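Local coordinates for protein alpha-L-rhamnosidase (Aspergillus terreus, PDB 6GSZ) that probably hydrolyses terminal non-reducing alpha-L-rhamnose residues of alpha-L-rhamnosides, and binds calcium ions, at residues A[9-14]-A[542-547]; A[490-495]-A[548-553]; A[25-30]-A[39-44]; A[4-9]-A[425-430]. One frame throughout, in Å; residues are numbered along the deposited sequence.

Interaction 1 of 4, residues A[9-14]-A[542-547]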
# COMPACT_ATOMS: atom_id res chain seq x y z
N PHE A 9 -1.41 -9.41 -16.67
CA PHE A 9 -2.12 -10.56 -16.22
C PHE A 9 -2.61 -10.35 -14.78
O PHE A 9 -1.81 -9.95 -13.90
CB PHE A 9 -1.20 -11.76 -16.32
CG PHE A 9 -0.71 -11.97 -17.72
CD1 PHE A 9 -1.52 -12.54 -18.69
CD2 PHE A 9 0.51 -11.43 -18.12
CE1 PHE A 9 -1.11 -12.61 -20.01
CE2 PHE A 9 0.94 -11.55 -19.43
CZ PHE A 9 0.13 -12.12 -20.39
N GLU A 10 -3.90 -10.64 -14.53
CA GLU A 10 -4.51 -10.33 -13.23
C GLU A 10 -4.15 -8.89 -12.88
O GLU A 10 -4.32 -7.98 -13.69
CB GLU A 10 -4.14 -11.40 -12.19
CG GLU A 10 -4.65 -12.78 -12.59
CD GLU A 10 -6.16 -13.00 -12.44
OE1 GLU A 10 -6.68 -12.58 -11.38
OE2 GLU A 10 -6.77 -13.62 -13.35
N HIS A 11 -3.65 -8.68 -11.65
CA HIS A 11 -3.20 -7.39 -11.18
C HIS A 11 -1.67 -7.35 -11.00
O HIS A 11 -1.12 -6.40 -10.39
CB HIS A 11 -3.92 -6.97 -9.90
CG HIS A 11 -5.38 -6.84 -10.13
ND1 HIS A 11 -5.97 -5.77 -10.82
CD2 HIS A 11 -6.37 -7.70 -9.84
CE1 HIS A 11 -7.26 -6.00 -10.88
NE2 HIS A 11 -7.54 -7.17 -10.34
N HIS A 12 -1.00 -8.28 -11.68
CA HIS A 12 0.46 -8.35 -11.62
C HIS A 12 1.09 -7.31 -12.54
O HIS A 12 0.62 -7.12 -13.68
CB HIS A 12 0.93 -9.71 -12.08
CG HIS A 12 0.35 -10.89 -11.37
ND1 HIS A 12 0.69 -11.21 -10.05
CD2 HIS A 12 -0.44 -11.90 -11.79
CE1 HIS A 12 0.05 -12.33 -9.73
NE2 HIS A 12 -0.68 -12.76 -10.77
N ARG A 13 2.18 -6.66 -12.13
CA ARG A 13 2.91 -5.76 -13.01
C ARG A 13 3.66 -6.57 -14.08
O ARG A 13 3.78 -6.16 -15.24
CB ARG A 13 3.88 -4.85 -12.25
CG ARG A 13 3.22 -3.91 -11.24
CD ARG A 13 4.09 -2.75 -10.77
NE ARG A 13 4.41 -1.85 -11.89
CZ ARG A 13 5.25 -0.83 -11.83
NH1 ARG A 13 5.88 -0.55 -10.68
NH2 ARG A 13 5.46 -0.07 -12.91
N THR A 14 4.27 -7.67 -13.62
CA THR A 14 4.94 -8.68 -14.42
C THR A 14 4.49 -10.04 -13.90
O THR A 14 4.08 -10.15 -12.75
CB THR A 14 6.47 -8.57 -14.35
OG1 THR A 14 6.92 -8.92 -13.05
CG2 THR A 14 6.99 -7.20 -14.71
N PHE A 542 -11.27 -0.56 -9.39
CA PHE A 542 -10.65 -1.47 -10.40
C PHE A 542 -11.65 -2.37 -11.14
O PHE A 542 -11.31 -2.99 -12.14
CB PHE A 542 -9.50 -2.26 -9.78
CG PHE A 542 -8.43 -1.40 -9.18
CD1 PHE A 542 -7.58 -0.64 -9.96
CD2 PHE A 542 -8.32 -1.32 -7.82
CE1 PHE A 542 -6.62 0.17 -9.39
CE2 PHE A 542 -7.36 -0.48 -7.23
CZ PHE A 542 -6.52 0.26 -8.01
N GLY A 543 -12.89 -2.43 -10.65
CA GLY A 543 -13.96 -3.13 -11.34
C GLY A 543 -13.86 -4.64 -11.44
O GLY A 543 -14.46 -5.25 -12.33
N ASP A 544 -13.07 -5.28 -10.57
CA ASP A 544 -12.81 -6.69 -10.69
C ASP A 544 -13.90 -7.53 -9.99
O ASP A 544 -13.91 -7.59 -8.75
CB ASP A 544 -11.42 -6.98 -10.13
CG ASP A 544 -11.02 -8.42 -10.33
OD1 ASP A 544 -11.88 -9.28 -10.49
OD2 ASP A 544 -9.80 -8.69 -10.19
N LYS A 545 -14.81 -8.14 -10.76
CA LYS A 545 -15.92 -8.89 -10.18
C LYS A 545 -15.44 -10.17 -9.47
O LYS A 545 -16.08 -10.63 -8.55
CB LYS A 545 -16.99 -9.19 -11.26
CG LYS A 545 -17.78 -7.96 -11.68
CD LYS A 545 -19.21 -8.19 -12.18
CE LYS A 545 -19.68 -7.01 -12.99
NZ LYS A 545 -18.82 -6.81 -14.19
N VAL A 546 -14.35 -10.78 -9.97
CA VAL A 546 -13.80 -11.99 -9.35
C VAL A 546 -13.28 -11.69 -7.94
O VAL A 546 -13.56 -12.43 -6.99
CB VAL A 546 -12.74 -12.66 -10.24
CG1 VAL A 546 -12.05 -13.81 -9.51
CG2 VAL A 546 -13.37 -13.12 -11.53
N MET A 547 -12.53 -10.59 -7.83
CA MET A 547 -12.02 -10.20 -6.55
C MET A 547 -13.16 -9.79 -5.60
O MET A 547 -13.14 -10.07 -4.40
CB MET A 547 -10.96 -9.12 -6.75
CG MET A 547 -10.32 -8.71 -5.50
SD MET A 547 -8.73 -7.85 -5.78
CE MET A 547 -9.24 -6.46 -6.78
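His11 NE2 donates to Asp544 OD2 across 2.7 Å, and an N-H...O angle of 167° makes the bond nearly straight. The oxygen sits at the edge of the imidazole, almost in its plane, and accepts through its anti lone pair, the one turned from OD1. Ring and carboxylate are nonetheless twisted by 36°. His11 is held out by a type II' turn, whose closing bond runs from His12 N to Phe9 O (2.9 Å). On the other side Asp544 is the N-cap of helix 545-562: its CG lies anti to the backbone N (chi1 -175°), and OD1 takes the N-H of Met547 at 3.0 Å from above the carboxylate plane. One carboxylate therefore caps a helix of the six-hairpin glycosidase domain with one oxygen and ties down a turn of the N-terminal immunoglobulin-like domain with the other. Arg24 forms salt bridges to Asp544 OD1 and to Glu10 OE1, which probably eases the nearness of two acids whose Glu10 OE1 and Asp544 OD2 are 5.1 Å apart. An apolar neighbour approaches the imidazole obliquely: Phe542 CB comes to 4.5 Å from His11 CE1.

Interaction 2 of 4, residues A[490-495]-A[548-553]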
# COMPACT_ATOMS: atom_id res chain seq x y z
N PHE A 490 -1.74 -5.53 -4.35
CA PHE A 490 -1.31 -5.33 -2.96
C PHE A 490 -2.48 -5.58 -2.01
O PHE A 490 -2.36 -6.28 -1.01
CB PHE A 490 -0.74 -3.93 -2.85
CG PHE A 490 -0.30 -3.47 -1.49
CD1 PHE A 490 -1.21 -3.05 -0.55
CD2 PHE A 490 1.04 -3.49 -1.13
CE1 PHE A 490 -0.82 -2.57 0.69
CE2 PHE A 490 1.42 -2.98 0.11
CZ PHE A 490 0.50 -2.56 1.03
N LEU A 491 -3.62 -4.96 -2.28
CA LEU A 491 -4.78 -5.09 -1.38
C LEU A 491 -5.48 -6.43 -1.57
O LEU A 491 -6.05 -6.94 -0.60
CB LEU A 491 -5.73 -3.91 -1.57
CG LEU A 491 -5.19 -2.58 -1.06
CD1 LEU A 491 -6.12 -1.46 -1.47
CD2 LEU A 491 -4.97 -2.59 0.46
N ARG A 492 -5.36 -7.04 -2.77
CA ARG A 492 -5.91 -8.36 -2.92
C ARG A 492 -5.30 -9.33 -1.88
O ARG A 492 -6.00 -10.14 -1.24
CB ARG A 492 -5.69 -8.90 -4.33
CG ARG A 492 -6.43 -10.19 -4.63
CD ARG A 492 -6.16 -10.75 -6.01
NE ARG A 492 -7.17 -11.77 -6.31
CZ ARG A 492 -7.38 -12.24 -7.55
NH1 ARG A 492 -6.49 -11.97 -8.51
NH2 ARG A 492 -8.49 -12.94 -7.82
N ALA A 493 -3.96 -9.28 -1.80
CA ALA A 493 -3.21 -10.15 -0.88
C ALA A 493 -3.60 -9.85 0.58
O ALA A 493 -3.87 -10.78 1.39
CB ALA A 493 -1.73 -9.99 -1.15
N TRP A 494 -3.61 -8.57 0.92
CA TRP A 494 -3.93 -8.17 2.29
C TRP A 494 -5.31 -8.68 2.71
O TRP A 494 -5.53 -9.16 3.83
CB TRP A 494 -3.76 -6.67 2.47
CG TRP A 494 -3.94 -6.20 3.86
CD1 TRP A 494 -3.07 -6.36 4.90
CD2 TRP A 494 -5.06 -5.51 4.42
NE1 TRP A 494 -3.58 -5.80 6.04
CE2 TRP A 494 -4.83 -5.29 5.79
CE3 TRP A 494 -6.29 -5.07 3.88
CZ2 TRP A 494 -5.73 -4.64 6.64
CZ3 TRP A 494 -7.19 -4.45 4.72
CH2 TRP A 494 -6.92 -4.25 6.08
N LEU A 495 -6.29 -8.52 1.80
CA LEU A 495 -7.64 -8.91 2.10
C LEU A 495 -7.84 -10.43 2.20
O LEU A 495 -8.73 -10.87 2.94
CB LEU A 495 -8.62 -8.28 1.10
CG LEU A 495 -8.84 -6.77 1.31
CD1 LEU A 495 -9.47 -6.16 0.07
CD2 LEU A 495 -9.71 -6.53 2.53
N LEU A 548 -14.19 -9.13 -6.15
CA LEU A 548 -15.35 -8.77 -5.29
C LEU A 548 -16.02 -10.03 -4.73
O LEU A 548 -16.34 -10.12 -3.55
CB LEU A 548 -16.34 -7.91 -6.07
CG LEU A 548 -17.50 -7.37 -5.26
CD1 LEU A 548 -17.04 -6.45 -4.17
CD2 LEU A 548 -18.49 -6.63 -6.16
N GLU A 549 -16.18 -11.04 -5.59
CA GLU A 549 -16.75 -12.31 -5.14
C GLU A 549 -15.86 -12.98 -4.07
O GLU A 549 -16.40 -13.47 -3.08
CB GLU A 549 -16.95 -13.28 -6.30
CG GLU A 549 -17.63 -14.57 -5.93
CD GLU A 549 -19.09 -14.46 -5.59
OE1 GLU A 549 -19.81 -13.76 -6.34
OE2 GLU A 549 -19.52 -15.08 -4.58
N GLU A 550 -14.52 -12.98 -4.25
CA GLU A 550 -13.68 -13.63 -3.21
C GLU A 550 -13.75 -12.88 -1.88
O GLU A 550 -13.57 -13.51 -0.81
CB GLU A 550 -12.28 -13.86 -3.76
CG GLU A 550 -11.31 -12.74 -3.63
CD GLU A 550 -10.07 -12.87 -4.51
OE1 GLU A 550 -10.17 -13.57 -5.57
OE2 GLU A 550 -9.04 -12.24 -4.16
N GLN A 551 -14.00 -11.57 -1.93
CA GLN A 551 -14.06 -10.72 -0.74
C GLN A 551 -15.47 -10.68 -0.11
O GLN A 551 -15.65 -10.10 0.97
CB GLN A 551 -13.51 -9.33 -1.08
CG GLN A 551 -12.02 -9.39 -1.37
CD GLN A 551 -11.45 -8.21 -2.12
OE1 GLN A 551 -12.11 -7.18 -2.28
NE2 GLN A 551 -10.21 -8.34 -2.57
N TYR A 552 -16.45 -11.25 -0.80
CA TYR A 552 -17.81 -11.19 -0.35
C TYR A 552 -18.05 -11.88 0.98
O TYR A 552 -18.72 -11.30 1.87
CB TYR A 552 -18.77 -11.75 -1.39
CG TYR A 552 -20.22 -11.57 -1.03
CD1 TYR A 552 -20.81 -10.32 -1.10
CD2 TYR A 552 -21.00 -12.62 -0.59
CE1 TYR A 552 -22.16 -10.14 -0.83
CE2 TYR A 552 -22.35 -12.45 -0.29
CZ TYR A 552 -22.92 -11.20 -0.38
OH TYR A 552 -24.26 -11.02 -0.12
N GLY A 553 -17.46 -13.08 1.14
CA GLY A 553 -17.76 -13.83 2.37
C GLY A 553 -17.30 -13.11 3.63
O GLY A 553 -18.01 -13.07 4.64
O HOH W 1 -8.73 -10.80 -1.87
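Arg492 and Glu550 meet at about a right angle as chains, yet their flat ends lie within 20° of coplanar, the geometry of a two-bond salt bridge. The guanidinium presents its side: NE donates to Glu550 OE2 at 2.9 Å and Arg492 NH2 to Glu550 OE1, also at 2.9 Å. Both oxygens lie practically in the guanidinium plane and are met on their syn sides, slightly out of the carboxylate plane, so the paired bonds fix the rotation of either group. Arg492 reaches across with its chain extended from CG to NE, whereas Glu550 starts with CG lodged between its own N and carbonyl carbon (chi1 86°), which turns its chain so that the carboxylate meets the side of the guanidinium. The two residues belong to helices 488-503 and 545-562, which run side by side in the same sense, 28° from parallel with segment axes 11.1 Å apart, in the all-helical (alpha/alpha)6 barrel of the glycosidase domain. One residue further along helix 545-562, Gln551 crosses Leu495 at about a right angle, and Leu495 CD1 packs 3.5 Å from Gln551 NE2. A water fills the middle: it donates to Arg492 O (2.9 Å) and to Glu550 OE2 (2.7 Å) and accepts from Gln551 NE2 (3.0 Å).

Interaction 3 of 4, residues A[25-30]-A[39-44]. With CA (calcium ion), chain T.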
# COMPACT_ATOMS: atom_id res chain seq x y z
N VAL A 25 -6.49 -11.29 -18.70
CA VAL A 25 -5.66 -10.43 -19.49
C VAL A 25 -6.31 -9.05 -19.57
O VAL A 25 -7.51 -8.93 -19.77
CB VAL A 25 -5.42 -11.01 -20.90
CG1 VAL A 25 -4.38 -10.21 -21.65
CG2 VAL A 25 -5.06 -12.50 -20.82
N SER A 26 -5.49 -8.01 -19.52
CA SER A 26 -5.91 -6.62 -19.67
C SER A 26 -4.93 -5.86 -20.56
O SER A 26 -3.74 -6.17 -20.55
CB SER A 26 -5.99 -5.90 -18.34
OG SER A 26 -6.82 -6.56 -17.41
N TRP A 27 -5.41 -4.88 -21.30
CA TRP A 27 -4.52 -4.02 -22.04
C TRP A 27 -4.95 -2.58 -21.86
O TRP A 27 -6.13 -2.26 -22.01
CB TRP A 27 -4.44 -4.43 -23.52
CG TRP A 27 -5.76 -4.71 -24.17
CD1 TRP A 27 -6.50 -3.89 -24.99
CD2 TRP A 27 -6.42 -5.97 -24.18
NE1 TRP A 27 -7.59 -4.58 -25.43
CE2 TRP A 27 -7.58 -5.85 -24.97
CE3 TRP A 27 -6.13 -7.21 -23.57
CZ2 TRP A 27 -8.45 -6.90 -25.16
CZ3 TRP A 27 -6.99 -8.27 -23.76
CH2 TRP A 27 -8.15 -8.11 -24.55
N ARG A 28 -3.98 -1.71 -21.68
CA ARG A 28 -4.21 -0.29 -21.63
C ARG A 28 -3.87 0.34 -22.99
O ARG A 28 -2.98 -0.11 -23.69
CB ARG A 28 -3.34 0.20 -20.48
CG ARG A 28 -3.62 1.60 -20.00
CD ARG A 28 -2.80 1.78 -18.74
NE ARG A 28 -3.56 1.44 -17.54
CZ ARG A 28 -3.05 1.20 -16.35
NH1 ARG A 28 -3.80 1.39 -15.28
NH2 ARG A 28 -1.80 0.76 -16.23
N PHE A 29 -4.60 1.40 -23.34
CA PHE A 29 -4.44 2.09 -24.60
C PHE A 29 -3.68 3.40 -24.41
O PHE A 29 -3.73 4.04 -23.34
CB PHE A 29 -5.82 2.42 -25.17
CG PHE A 29 -6.68 1.23 -25.48
CD1 PHE A 29 -6.47 0.46 -26.62
CD2 PHE A 29 -7.69 0.85 -24.61
CE1 PHE A 29 -7.30 -0.61 -26.92
CE2 PHE A 29 -8.47 -0.26 -24.88
CZ PHE A 29 -8.30 -0.96 -26.05
N ASP A 30 -3.02 3.81 -25.50
CA ASP A 30 -2.40 5.14 -25.61
C ASP A 30 -2.86 5.74 -26.94
O ASP A 30 -2.95 5.06 -27.92
CB ASP A 30 -0.87 5.05 -25.47
CG ASP A 30 -0.10 6.35 -25.39
OD1 ASP A 30 -0.70 7.45 -25.30
OD2 ASP A 30 1.13 6.24 -25.39
N ARG A 39 -14.46 -3.13 -30.70
CA ARG A 39 -15.43 -4.13 -31.05
C ARG A 39 -14.89 -5.56 -30.95
O ARG A 39 -15.69 -6.50 -30.79
CB ARG A 39 -16.05 -3.89 -32.42
CG ARG A 39 -15.08 -4.02 -33.58
CD ARG A 39 -15.82 -3.93 -34.92
NE ARG A 39 -17.01 -4.77 -34.96
CZ ARG A 39 -18.28 -4.35 -34.89
NH1 ARG A 39 -18.61 -3.06 -34.86
NH2 ARG A 39 -19.24 -5.26 -34.85
N ALA A 40 -13.56 -5.74 -31.01
CA ALA A 40 -13.01 -7.09 -31.02
C ALA A 40 -11.55 -7.00 -30.63
O ALA A 40 -10.95 -5.94 -30.65
CB ALA A 40 -13.12 -7.74 -32.38
N TYR A 41 -10.99 -8.15 -30.26
CA TYR A 41 -9.56 -8.26 -29.96
C TYR A 41 -9.07 -9.61 -30.46
O TYR A 41 -9.81 -10.56 -30.63
CB TYR A 41 -9.26 -8.05 -28.48
CG TYR A 41 -9.88 -9.04 -27.54
CD1 TYR A 41 -9.28 -10.27 -27.31
CD2 TYR A 41 -11.01 -8.72 -26.79
CE1 TYR A 41 -9.80 -11.17 -26.39
CE2 TYR A 41 -11.52 -9.60 -25.86
CZ TYR A 41 -10.89 -10.82 -25.61
OH TYR A 41 -11.43 -11.69 -24.68
N GLU A 42 -7.74 -9.66 -30.61
CA GLU A 42 -7.00 -10.89 -30.87
C GLU A 42 -5.89 -11.01 -29.82
O GLU A 42 -5.18 -10.05 -29.57
CB GLU A 42 -6.43 -10.91 -32.30
CG GLU A 42 -7.51 -11.18 -33.33
CD GLU A 42 -7.01 -11.21 -34.76
OE1 GLU A 42 -5.85 -10.86 -34.98
OE2 GLU A 42 -7.85 -11.52 -35.65
N ILE A 43 -5.80 -12.20 -29.25
CA ILE A 43 -4.69 -12.55 -28.34
C ILE A 43 -3.89 -13.67 -29.01
O ILE A 43 -4.43 -14.73 -29.32
CB ILE A 43 -5.20 -13.00 -26.96
CG1 ILE A 43 -6.05 -11.95 -26.29
CG2 ILE A 43 -3.99 -13.37 -26.09
CD1 ILE A 43 -6.68 -12.33 -24.95
N GLU A 44 -2.60 -13.40 -29.21
CA GLU A 44 -1.62 -14.36 -29.73
C GLU A 44 -0.91 -15.01 -28.53
O GLU A 44 -0.35 -14.30 -27.69
CB GLU A 44 -0.61 -13.65 -30.62
CG GLU A 44 0.43 -14.57 -31.26
CD GLU A 44 1.55 -13.74 -31.88
OE1 GLU A 44 1.57 -13.61 -33.12
OE2 GLU A 44 2.32 -13.15 -31.09
CA CA T . -0.89 9.54 -24.27
O HOH W 2 -1.52 8.43 -22.79
O HOH W 3 -2.63 9.90 -25.67
O HOH W 4 -1.89 11.00 -22.38
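Trp27 buries the most surface here, driving the far edge of its six-membered ring onto the face of Tyr41. The evidence for a T-shaped, edge-to-face pair is direct: the planes stand 68° apart, the centroids of the Trp27 six-membered ring and the Tyr41 ring are 4.8 Å apart, and Trp27 CH2 lies 3.5 Å above the plane of the Tyr41 ring, over its centre. Trp27 CZ2 is 3.5 Å from Tyr41 CG. Ile43 fills in beside them, its CD1 4.2 Å from Trp27 CZ3 and 4.4 Å from Val25 CB. The one polar atom of the indole, NE1, bonds to Gln38 OE1. At the far end of its strand, Asp30 OD1 binds a calcium ion at 2.3 Å, with waters as further ligands. Strand 25-30 pairs with strand 3-9, while strand 38-46 belongs to the five-stranded sheet, between strands 78-86 and 53-58. The segments cross at 116°. Because their strands lie in different sheets, their axes pass 10.5 Å apart, and Val25, Trp27, Tyr41 and Ile43 all start their side chains toward the other segment, the contact packs one sheet of the immunoglobulin-like domain on the other, with Val82 and Val80 of strand 78-86 set against Trp27 and Ile43.

Interaction 4 of 4, residues A[4-9]-A[425-430]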
# COMPACT_ATOMS: atom_id res chain seq x y z
N ILE A 4 -1.58 -0.13 -28.02
CA ILE A 4 -1.63 -0.79 -26.70
C ILE A 4 -0.31 -0.53 -25.97
O ILE A 4 0.76 -0.85 -26.50
CB ILE A 4 -1.92 -2.30 -26.83
CG1 ILE A 4 -3.37 -2.51 -27.29
CG2 ILE A 4 -1.64 -3.02 -25.52
CD1 ILE A 4 -3.71 -3.94 -27.68
N SER A 5 -0.41 0.07 -24.78
CA SER A 5 0.75 0.49 -24.01
C SER A 5 1.20 -0.56 -23.00
O SER A 5 2.34 -0.49 -22.57
CB SER A 5 0.51 1.78 -23.31
OG SER A 5 -0.64 1.71 -22.49
N GLN A 6 0.30 -1.46 -22.57
CA GLN A 6 0.61 -2.38 -21.46
C GLN A 6 -0.31 -3.56 -21.65
O GLN A 6 -1.49 -3.36 -21.95
CB GLN A 6 0.30 -1.74 -20.09
CG GLN A 6 0.54 -2.69 -18.90
CD GLN A 6 0.03 -2.26 -17.54
OE1 GLN A 6 0.81 -1.97 -16.63
NE2 GLN A 6 -1.29 -2.27 -17.35
N VAL A 7 0.23 -4.76 -21.53
CA VAL A 7 -0.52 -6.00 -21.45
C VAL A 7 -0.15 -6.63 -20.12
O VAL A 7 1.07 -6.82 -19.85
CB VAL A 7 -0.22 -6.96 -22.62
CG1 VAL A 7 -0.95 -8.25 -22.43
CG2 VAL A 7 -0.62 -6.32 -23.94
N ALA A 8 -1.16 -6.92 -19.28
CA ALA A 8 -0.91 -7.41 -17.97
C ALA A 8 -1.86 -8.55 -17.60
O ALA A 8 -3.00 -8.66 -18.10
CB ALA A 8 -0.99 -6.30 -16.99
N PHE A 9 -1.41 -9.41 -16.67
CA PHE A 9 -2.12 -10.56 -16.22
C PHE A 9 -2.61 -10.35 -14.78
O PHE A 9 -1.81 -9.95 -13.90
CB PHE A 9 -1.20 -11.76 -16.32
CG PHE A 9 -0.71 -11.97 -17.72
CD1 PHE A 9 -1.52 -12.54 -18.69
CD2 PHE A 9 0.51 -11.43 -18.12
CE1 PHE A 9 -1.11 -12.61 -20.01
CE2 PHE A 9 0.94 -11.55 -19.43
CZ PHE A 9 0.13 -12.12 -20.39
N ASP A 425 6.42 -1.75 -4.68
CA ASP A 425 6.74 -1.04 -5.93
C ASP A 425 5.54 -1.06 -6.90
O ASP A 425 5.59 -1.68 -7.94
CB ASP A 425 8.01 -1.59 -6.56
CG ASP A 425 8.60 -0.75 -7.69
OD1 ASP A 425 8.17 0.40 -7.87
OD2 ASP A 425 9.44 -1.30 -8.41
N MET A 426 4.48 -0.40 -6.48
CA MET A 426 3.25 -0.30 -7.25
C MET A 426 3.44 0.68 -8.41
O MET A 426 4.21 1.61 -8.35
CB MET A 426 2.13 0.20 -6.33
CG MET A 426 1.78 -0.78 -5.19
SD MET A 426 0.68 -0.04 -3.99
CE MET A 426 1.70 1.28 -3.35
N GLU A 427 2.62 0.51 -9.45
CA GLU A 427 2.65 1.43 -10.59
C GLU A 427 1.97 2.75 -10.18
O GLU A 427 0.83 2.73 -9.70
CB GLU A 427 1.93 0.81 -11.78
CG GLU A 427 2.00 1.67 -13.01
CD GLU A 427 1.40 1.03 -14.26
OE1 GLU A 427 0.56 0.09 -14.14
OE2 GLU A 427 1.80 1.46 -15.37
N ARG A 428 2.68 3.85 -10.33
CA ARG A 428 2.12 5.17 -10.10
C ARG A 428 1.04 5.49 -11.15
O ARG A 428 1.25 5.30 -12.36
CB ARG A 428 3.21 6.24 -10.17
CG ARG A 428 2.76 7.64 -9.83
CD ARG A 428 2.42 7.84 -8.36
NE ARG A 428 1.87 9.18 -8.17
CZ ARG A 428 2.56 10.30 -8.11
NH1 ARG A 428 1.94 11.48 -7.99
NH2 ARG A 428 3.90 10.22 -8.10
N THR A 429 -0.11 5.97 -10.64
CA THR A 429 -1.25 6.25 -11.51
C THR A 429 -1.80 7.67 -11.35
O THR A 429 -2.44 8.14 -12.32
CB THR A 429 -2.39 5.24 -11.29
OG1 THR A 429 -2.75 5.17 -9.91
CG2 THR A 429 -2.03 3.86 -11.79
N GLY A 430 -1.70 8.32 -10.21
CA GLY A 430 -2.45 9.55 -9.97
C GLY A 430 -1.59 10.71 -9.56
O GLY A 430 -0.67 10.55 -8.74
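Gln6 and Glu427 reach toward one another from opposite directions, coming from strand 3-9 of the immunoglobulin-like domain and from the loop that joins strands 417-424 and 430-434. The first kind of interaction is this polar approach. Both chains are extended, each with CG anti to its backbone N, and amide and carboxylate planes are turned 48° apart. Gln6 OE1 is modelled 3.2 Å from Glu427 OE1, though the amide is probably turned over. The second kind is ionic: Glu427 OE1 forms a salt bridge with Arg28 of the adjoining strand 25-30, in the conformer given for that arginine. Third comes backbone pairing, which sets each side in place: Gln6 bonds to Arg28 within the two-stranded sheet, and Glu427 to Asp486. Gln6, Ala8 and Glu427 line a pocket occupied by 2-(2-methoxyethoxy)ethanol, probably from the crystallisation liquor; His11, Ser26 and Asp486 are among the residues that complete it. Within the loop the last kind is a side-on arginine grip on one carbonyl: Arg428 NE and Arg428 NH1 each donate to Gly430 O at 2.9 Å, the oxygen lying near the guanidinium plane and both bonds bent, at 138° and 139°, as expected when two nitrogens share one oxygen.

How the interactions relate
Interactions 1, 2 and 3 are buried, whereas interaction 4 is a small surface contact. Interactions 1 and 4 both join the immunoglobulin-like domain to the region of the glycosidase domain, by polar groups; interaction 2 stays among the barrel helices and interaction 3 within the immunoglobulin-like fold, where the chemistry is aromatic and apolar. Interactions 1 and 2 share helix 545-562 and meet in a salt bridge, Glu10 OE1 to Arg492 NH1 at 2.9 Å, so the ionic network runs from one domain into the other. Interactions 3 and 4 use the paired strands 25-30 and 3-9. Interactions 2 and 3 do not touch, their nearest atoms being about 10 Å apart.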